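Side-chain contacts in AAA ATPase, central region (Enterococcus faecium, PDB 2R9G), which forms the C-terminal, tetramer-forming part of an MgsA-family AAA+ ATPase that probably uses ATP in the upkeep of DNA replication forks: residues F21-S24 with I25-S28; V30-A33 with L34-A38; G186-Y189 with Y190-E194. All coordinates share one frame; numbering follows the deposited sequence.

Contact 1 of 3, residues F21-S24 with I25-S28; sequences FQKS and IRGS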
loop_
_atom_site.group_PDB
_atom_site.type_symbol
_atom_site.label_atom_id
_atom_site.label_comp_id
_atom_site.label_asym_id
_atom_site.label_seq_id
_atom_site.Cartn_x
_atom_site.Cartn_y
_atom_site.Cartn_z
ATOM N N PHE C 21 6.194 -8.902 23.623
ATOM C CA PHE C 21 6.256 -8.112 22.393
ATOM C C PHE C 21 4.863 -7.670 21.914
ATOM O O PHE C 21 4.642 -6.481 21.701
ATOM C CB PHE C 21 7.002 -8.928 21.315
ATOM C CG PHE C 21 7.159 -8.234 19.975
ATOM C CD1 PHE C 21 7.751 -6.982 19.875
ATOM C CD2 PHE C 21 6.775 -8.881 18.804
ATOM C CE1 PHE C 21 7.920 -6.371 18.639
ATOM C CE2 PHE C 21 6.940 -8.278 17.558
ATOM C CZ PHE C 21 7.510 -7.016 17.479
ATOM N N GLN C 22 3.934 -8.619 21.757
ATOM C CA GLN C 22 2.554 -8.297 21.368
ATOM C C GLN C 22 1.841 -7.383 22.380
ATOM O O GLN C 22 1.175 -6.411 21.991
ATOM C CB GLN C 22 1.732 -9.570 21.076
ATOM C CG GLN C 22 0.213 -9.326 20.976
ATOM C CD GLN C 22 -0.520 -10.214 19.979
ATOM O OE1 GLN C 22 -0.098 -11.329 19.678
ATOM N NE2 GLN C 22 -1.641 -9.718 19.473
ATOM N N LYS C 23 2.019 -7.689 23.664
ATOM C CA LYS C 23 1.381 -6.933 24.742
ATOM C C LYS C 23 1.923 -5.501 24.863
ATOM O O LYS C 23 1.158 -4.566 25.139
ATOM C CB LYS C 23 1.482 -7.701 26.066
ATOM C CG LYS C 23 0.632 -8.978 26.090
ATOM C CD LYS C 23 0.956 -9.859 27.283
ATOM C CE LYS C 23 -0.088 -10.955 27.477
ATOM N NZ LYS C 23 -0.004 -12.015 26.425
ATOM N N SER C 24 3.227 -5.329 24.634
ATOM C CA SER C 24 3.853 -3.994 24.603
ATOM C C SER C 24 3.323 -3.105 23.473
ATOM O O SER C 24 3.026 -1.933 23.701
ATOM C CB SER C 24 5.382 -4.088 24.480
ATOM O OG SER C 24 5.977 -4.735 25.592
ATOM N N ILE C 25 3.212 -3.658 22.265
ATOM C CA ILE C 25 2.708 -2.892 21.116
ATOM C C ILE C 25 1.234 -2.553 21.309
ATOM O O ILE C 25 0.853 -1.385 21.205
ATOM C CB ILE C 25 2.942 -3.606 19.746
ATOM C CG1 ILE C 25 4.431 -3.863 19.521
ATOM C CG2 ILE C 25 2.395 -2.750 18.615
ATOM C CD1 ILE C 25 4.791 -4.559 18.222
ATOM N N ARG C 26 0.432 -3.570 21.633
ATOM C CA ARG C 26 -0.982 -3.405 22.017
ATOM C C ARG C 26 -1.145 -2.334 23.104
ATOM O O ARG C 26 -2.091 -1.533 23.076
ATOM C CB ARG C 26 -1.547 -4.755 22.479
ATOM C CG ARG C 26 -3.007 -4.774 22.923
ATOM C CD ARG C 26 -3.336 -6.097 23.620
ATOM N NE ARG C 26 -3.338 -7.264 22.728
ATOM C CZ ARG C 26 -3.030 -8.508 23.099
ATOM N NH1 ARG C 26 -3.080 -9.497 22.214
ATOM N NH2 ARG C 26 -2.674 -8.774 24.351
ATOM N N GLY C 27 -0.176 -2.292 24.019
ATOM C CA GLY C 27 -0.199 -1.372 25.148
ATOM C C GLY C 27 0.438 -0.014 24.954
ATOM O O GLY C 27 0.587 0.744 25.922
ATOM N N SER C 28 0.821 0.276 23.707
ATOM C CA SER C 28 1.360 1.576 23.276
ATOM C C SER C 28 2.705 1.968 23.894
ATOM O O SER C 28 3.028 3.151 23.997
ATOM C CB SER C 28 0.320 2.707 23.432
ATOM O OG SER C 28 -0.860 2.444 22.687
#

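Contact 2 of 3, residues V30-A33 with L34-A38; sequences VDAA and LHYLA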
loop_
_atom_site.group_PDB
_atom_site.type_symbol
_atom_site.label_atom_id
_atom_site.label_comp_id
_atom_site.label_asym_id
_atom_site.label_seq_id
_atom_site.Cartn_x
_atom_site.Cartn_y
_atom_site.Cartn_z
ATOM N N VAL C 30 6.338 2.052 23.186
ATOM C CA VAL C 30 7.380 1.969 22.147
ATOM C C VAL C 30 8.661 1.316 22.664
ATOM O O VAL C 30 9.180 0.386 22.049
ATOM C CB VAL C 30 7.736 3.360 21.566
ATOM C CG1 VAL C 30 8.739 3.224 20.446
ATOM C CG2 VAL C 30 6.508 4.052 21.063
ATOM N N ASP C 31 9.143 1.793 23.810
ATOM C CA ASP C 31 10.445 1.393 24.346
ATOM C C ASP C 31 10.486 -0.065 24.760
ATOM O O ASP C 31 11.480 -0.749 24.533
ATOM C CB ASP C 31 10.835 2.300 25.510
ATOM C CG ASP C 31 10.907 3.759 25.103
ATOM O OD1 ASP C 31 11.732 4.082 24.219
ATOM O OD2 ASP C 31 10.133 4.573 25.654
ATOM N N ALA C 32 9.390 -0.538 25.349
ATOM C CA ALA C 32 9.273 -1.936 25.740
ATOM C C ALA C 32 9.147 -2.825 24.518
ATOM O O ALA C 32 9.749 -3.890 24.467
ATOM C CB ALA C 32 8.100 -2.134 26.666
ATOM N N ALA C 33 8.387 -2.375 23.522
ATOM C CA ALA C 33 8.223 -3.138 22.279
ATOM C C ALA C 33 9.524 -3.248 21.506
ATOM O O ALA C 33 9.813 -4.291 20.911
ATOM C CB ALA C 33 7.146 -2.530 21.419
ATOM N N LEU C 34 10.316 -2.182 21.530
ATOM C CA LEU C 34 11.615 -2.176 20.872
ATOM C C LEU C 34 12.622 -3.030 21.625
ATOM O O LEU C 34 13.477 -3.665 21.012
ATOM C CB LEU C 34 12.126 -0.750 20.676
ATOM C CG LEU C 34 11.414 0.044 19.565
ATOM C CD1 LEU C 34 12.022 1.416 19.462
ATOM C CD2 LEU C 34 11.471 -0.655 18.206
ATOM N N HIS C 35 12.494 -3.064 22.952
ATOM C CA HIS C 35 13.293 -3.955 23.778
ATOM C C HIS C 35 13.028 -5.416 23.433
ATOM O O HIS C 35 13.973 -6.186 23.237
ATOM C CB HIS C 35 13.025 -3.716 25.264
ATOM C CG HIS C 35 13.451 -4.858 26.132
ATOM N ND1 HIS C 35 14.775 -5.151 26.370
ATOM C CD2 HIS C 35 12.733 -5.800 26.784
ATOM C CE1 HIS C 35 14.855 -6.215 27.146
ATOM N NE2 HIS C 35 13.630 -6.630 27.410
ATOM N N TYR C 36 11.750 -5.791 23.350
ATOM C CA TYR C 36 11.383 -7.169 23.015
ATOM C C TYR C 36 11.656 -7.528 21.566
ATOM O O TYR C 36 12.006 -8.675 21.284
ATOM C CB TYR C 36 9.940 -7.499 23.414
ATOM C CG TYR C 36 9.756 -7.470 24.913
ATOM C CD1 TYR C 36 10.441 -8.367 25.740
ATOM C CD2 TYR C 36 8.933 -6.523 25.507
ATOM C CE1 TYR C 36 10.291 -8.323 27.130
ATOM C CE2 TYR C 36 8.782 -6.461 26.879
ATOM C CZ TYR C 36 9.453 -7.362 27.684
ATOM O OH TYR C 36 9.272 -7.293 29.040
ATOM N N LEU C 37 11.523 -6.558 20.657
ATOM C CA LEU C 37 11.928 -6.776 19.263
ATOM C C LEU C 37 13.421 -7.095 19.199
ATOM O O LEU C 37 13.824 -8.054 18.530
ATOM C CB LEU C 37 11.567 -5.593 18.352
ATOM C CG LEU C 37 12.098 -5.594 16.905
ATOM C CD1 LEU C 37 11.724 -6.869 16.135
ATOM C CD2 LEU C 37 11.636 -4.365 16.150
ATOM N N ALA C 38 14.211 -6.311 19.934
ATOM C CA ALA C 38 15.656 -6.479 20.016
ATOM C C ALA C 38 16.071 -7.873 20.484
ATOM O O ALA C 38 16.989 -8.462 19.929
ATOM C CB ALA C 38 16.250 -5.418 20.905
#

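Contact 3 of 3, residues G186-Y189 with Y190-E194; sequences GQQY and YRIKE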
loop_
_atom_site.group_PDB
_atom_site.type_symbol
_atom_site.label_atom_id
_atom_site.label_comp_id
_atom_site.label_asym_id
_atom_site.label_seq_id
_atom_site.Cartn_x
_atom_site.Cartn_y
_atom_site.Cartn_z
ATOM N N GLY C 186 -17.935 3.751 11.668
ATOM C CA GLY C 186 -18.978 3.640 12.677
ATOM C C GLY C 186 -20.185 4.503 12.389
ATOM O O GLY C 186 -21.317 4.064 12.595
ATOM N N GLN C 187 -19.937 5.724 11.908
ATOM C CA GLN C 187 -20.999 6.626 11.468
ATOM C C GLN C 187 -21.814 5.989 10.355
ATOM O O GLN C 187 -23.039 5.980 10.425
ATOM C CB GLN C 187 -20.432 7.967 11.011
ATOM C CG GLN C 187 -20.113 8.927 12.147
ATOM C CD GLN C 187 -18.963 9.873 11.806
ATOM O OE1 GLN C 187 -18.625 10.071 10.635
ATOM N NE2 GLN C 187 -18.352 10.452 12.834
ATOM N N GLN C 188 -21.128 5.427 9.359
ATOM C CA GLN C 188 -21.779 4.714 8.258
ATOM C C GLN C 188 -22.581 3.508 8.747
ATOM O O GLN C 188 -23.708 3.297 8.311
ATOM C CB GLN C 188 -20.759 4.321 7.181
ATOM C CG GLN C 188 -21.346 3.672 5.923
ATOM C CD GLN C 188 -22.315 4.570 5.157
ATOM O OE1 GLN C 188 -22.225 5.800 5.196
ATOM N NE2 GLN C 188 -23.243 3.948 4.444
ATOM N N TYR C 189 -22.006 2.754 9.681
ATOM C CA TYR C 189 -22.679 1.624 10.327
ATOM C C TYR C 189 -24.026 2.003 10.975
ATOM O O TYR C 189 -25.035 1.330 10.760
ATOM C CB TYR C 189 -21.737 0.967 11.352
ATOM C CG TYR C 189 -22.294 -0.275 12.012
ATOM C CD1 TYR C 189 -22.304 -1.497 11.337
ATOM C CD2 TYR C 189 -22.798 -0.232 13.316
ATOM C CE1 TYR C 189 -22.816 -2.647 11.933
ATOM C CE2 TYR C 189 -23.317 -1.379 13.924
ATOM C CZ TYR C 189 -23.318 -2.587 13.226
ATOM O OH TYR C 189 -23.822 -3.734 13.808
ATOM N N TYR C 190 -24.042 3.080 11.749
ATOM C CA TYR C 190 -25.270 3.507 12.414
ATOM C C TYR C 190 -26.245 4.201 11.465
ATOM O O TYR C 190 -27.460 4.096 11.644
ATOM C CB TYR C 190 -24.961 4.373 13.639
ATOM C CG TYR C 190 -24.332 3.582 14.759
ATOM C CD1 TYR C 190 -23.107 3.959 15.304
ATOM C CD2 TYR C 190 -24.953 2.435 15.259
ATOM C CE1 TYR C 190 -22.522 3.223 16.333
ATOM C CE2 TYR C 190 -24.379 1.690 16.281
ATOM C CZ TYR C 190 -23.165 2.088 16.812
ATOM O OH TYR C 190 -22.601 1.346 17.823
ATOM N N ARG C 191 -25.701 4.881 10.454
ATOM C CA ARG C 191 -26.481 5.495 9.377
ATOM C C ARG C 191 -27.312 4.447 8.633
ATOM O O ARG C 191 -28.475 4.690 8.307
ATOM C CB ARG C 191 -25.546 6.222 8.403
ATOM C CG ARG C 191 -26.215 7.011 7.294
ATOM C CD ARG C 191 -25.183 7.745 6.432
ATOM N NE ARG C 191 -24.488 8.791 7.185
ATOM C CZ ARG C 191 -23.177 8.818 7.434
ATOM N NH1 ARG C 191 -22.373 7.863 6.979
ATOM N NH2 ARG C 191 -22.664 9.819 8.139
ATOM N N ILE C 192 -26.708 3.284 8.387
ATOM C CA ILE C 192 -27.394 2.165 7.743
ATOM C C ILE C 192 -28.501 1.621 8.650
ATOM O O ILE C 192 -29.609 1.361 8.183
ATOM C CB ILE C 192 -26.396 1.065 7.285
ATOM C CG1 ILE C 192 -25.530 1.594 6.132
ATOM C CG2 ILE C 192 -27.128 -0.216 6.862
ATOM C CD1 ILE C 192 -24.170 0.903 5.987
ATOM N N LYS C 193 -28.211 1.512 9.946
ATOM C CA LYS C 193 -29.202 1.069 10.933
ATOM C C LYS C 193 -30.401 2.011 11.046
ATOM O O LYS C 193 -31.522 1.558 11.286
ATOM C CB LYS C 193 -28.562 0.850 12.308
ATOM C CG LYS C 193 -27.568 -0.289 12.332
ATOM C CD LYS C 193 -27.568 -1.037 13.652
ATOM C CE LYS C 193 -26.907 -2.395 13.467
ATOM N NZ LYS C 193 -27.190 -3.348 14.575
ATOM N N GLU C 194 -30.160 3.309 10.865
ATOM C CA GLU C 194 -31.230 4.307 10.805
ATOM C C GLU C 194 -32.047 4.183 9.518
ATOM O O GLU C 194 -33.275 4.307 9.550
ATOM C CB GLU C 194 -30.672 5.726 10.936
ATOM C CG GLU C 194 -30.172 6.075 12.331
ATOM C CD GLU C 194 -29.319 7.342 12.359
ATOM O OE1 GLU C 194 -29.411 8.152 11.408
ATOM O OE2 GLU C 194 -28.556 7.525 13.335
#

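Contact 1 of 3, residues F21-S24 with I25-S28
Phe21 and Ile25 meet one turn apart because the phenylalanine ring is set anti to its main-chain nitrogen (chi1 -180°), while Ile25 CG1 lies beside its own N and the chain continues extended to CD1. The two side chains therefore point the same way, and Ile25 CD1 lands over one face of the Phe21 ring. The evidence for a CH-pi contact is direct: CD1 sits 4.0 Å from the Phe21 ring centroid and 28° off the normal, with Ile25 CD1 to Phe21 CE1 at 3.6 Å. Leu53 and Val95 pack on both side chains, and Leu37 on Phe21.

On another side of the helix, Arg26 bends at chi3 (-69°) and lays its guanidinium across Gln22, with one face over Gln22 CG, which is 3.5 Å from Arg26 NH1. Gln22 NE2 and Arg26 NH1, 3.1 Å apart, are both donors and do not bond each other; both nitrogens turn instead to acidic residues, Asp60 and Glu59, while Arg26 NH2 reaches Tyr147 of the second subunit. These carboxylates plausibly pay for bringing the two donors together. Lys23 lies alongside Arg26, its CG 3.7 Å from Arg26 NH2.

The backbone stays helical up to Arg26, whose N binds Gln22 O at 3.0 Å, but the next bond, Gly27 N to Lys23 O, is weak. Ser28, with positive phi, then gives N to Ile25 O at 3.0 Å and Asp29 N goes back to Ser24 O, the pairing that defines a Schellman motif at a helix C terminus.

Contact 2 of 3, residues V30-A33 with L34-A38
Val30 starts the helix by placing CG1 alongside Leu34: the valine holds CG1 anti to its own N (chi1 -176°), so that it lies 3.9 Å from Leu34 CD1 with both side chains pointing the same way. The carbonyl of Val30 also receives Leu34 N at 2.9 Å.

Asp31 takes part through its main chain, with His35 N at 3.0 Å from Asp31 O; its carboxylate turns to the second subunit, where OD1 meets the backbone N of Tyr172 and of Tyr173. Ala32 O carries more than one load. It accepts Tyr36 N at 3.0 Å, and Tyr36 CD2 presses on it obliquely at 2.9 Å, a tight approach. The other end of that ring reaches outward, its OH bonding to Tyr162 O of the second subunit. Beside it, His35 sets CD2 3.5 Å above the centre of one Tyr36 face. Ala33 closes the series, Leu37 N lying 2.9 Å from Ala33 O, and its methyl faces Ile25 of helix 14-26. Four successive i to i+4 bonds, with angles at hydrogen of 148° to 162°, are those of a regular alpha helix in its opening turns.

Contact 3 of 3, residues G186-Y189 with Y190-E194
Tyr189 turns the edge of its ring to one face of Tyr190, a T-shaped pair between neighbours on the alpha helix 180-195. Centroids 5.4 Å apart and planes at 72° support the assignment, and Tyr189 CD2 stands 3.8 Å above the Tyr190 plane, offset toward the rim. A second neighbour of the Tyr190 ring is Gly186 O, which comes obliquely to within 3.2 Å of Tyr190 CD1 and also accepts Tyr190 N.

The Arg191 guanidinium has Gln187 O above one face, near the rim, and Gln188 at its edge. There Arg191 NH1 gives a bond of 2.7 Å to Gln188 OE1. The acceptor is almost in the guanidinium plane, but the donor stands off the amide plane and the angle at hydrogen is 141°, so the bond is short yet bent. It depends on the glutamine chain folding at chi2 (61°), which swings the amide toward the next turn, between Arg191 and Ile192. The same fold lays NE2 against the neighbouring isoleucine, 3.5 Å from Ile192 CD1. The amide therefore touches a charged group with its oxygen and an apolar one with its nitrogen.

The buried Tyr189 ring is held from further sides: Tyr173 of the same chain forms an edge-to-face pair with it, and its hydroxyl bonds Asp31 OD2 of the third subunit. Backbone bonds run i to i+4 through these turns, the longest being Lys193 N to Tyr189 O at 3.3 Å. The lysine chain crosses the outer end of the tyrosine obliquely, bringing Lys193 CE within 3.4 Å of Tyr189 OH.

Overall arrangement
From the N terminus the three contacts follow in series; each is local, spanning consecutive residues, so none closes a long loop, and none encloses or crosses another. Contact 1 ends helix 14-26, and contact 2 opens helix 30-43 just after. These two touch, with Ser24 OG 3.5 Å from Ala32 CB, which packs the consecutive helices together. Contact 3 lies far down the chain on helix 180-195, on the opposite side of the chain's centre from contact 2, with centres about 38 Å apart. The link comes through the assembly: the hydroxyl bond of contact 3 to a neighbouring subunit ends on contact 2 there, and Ser28 packs on Ile192 of another subunit, joining the two ends of the fold between chains.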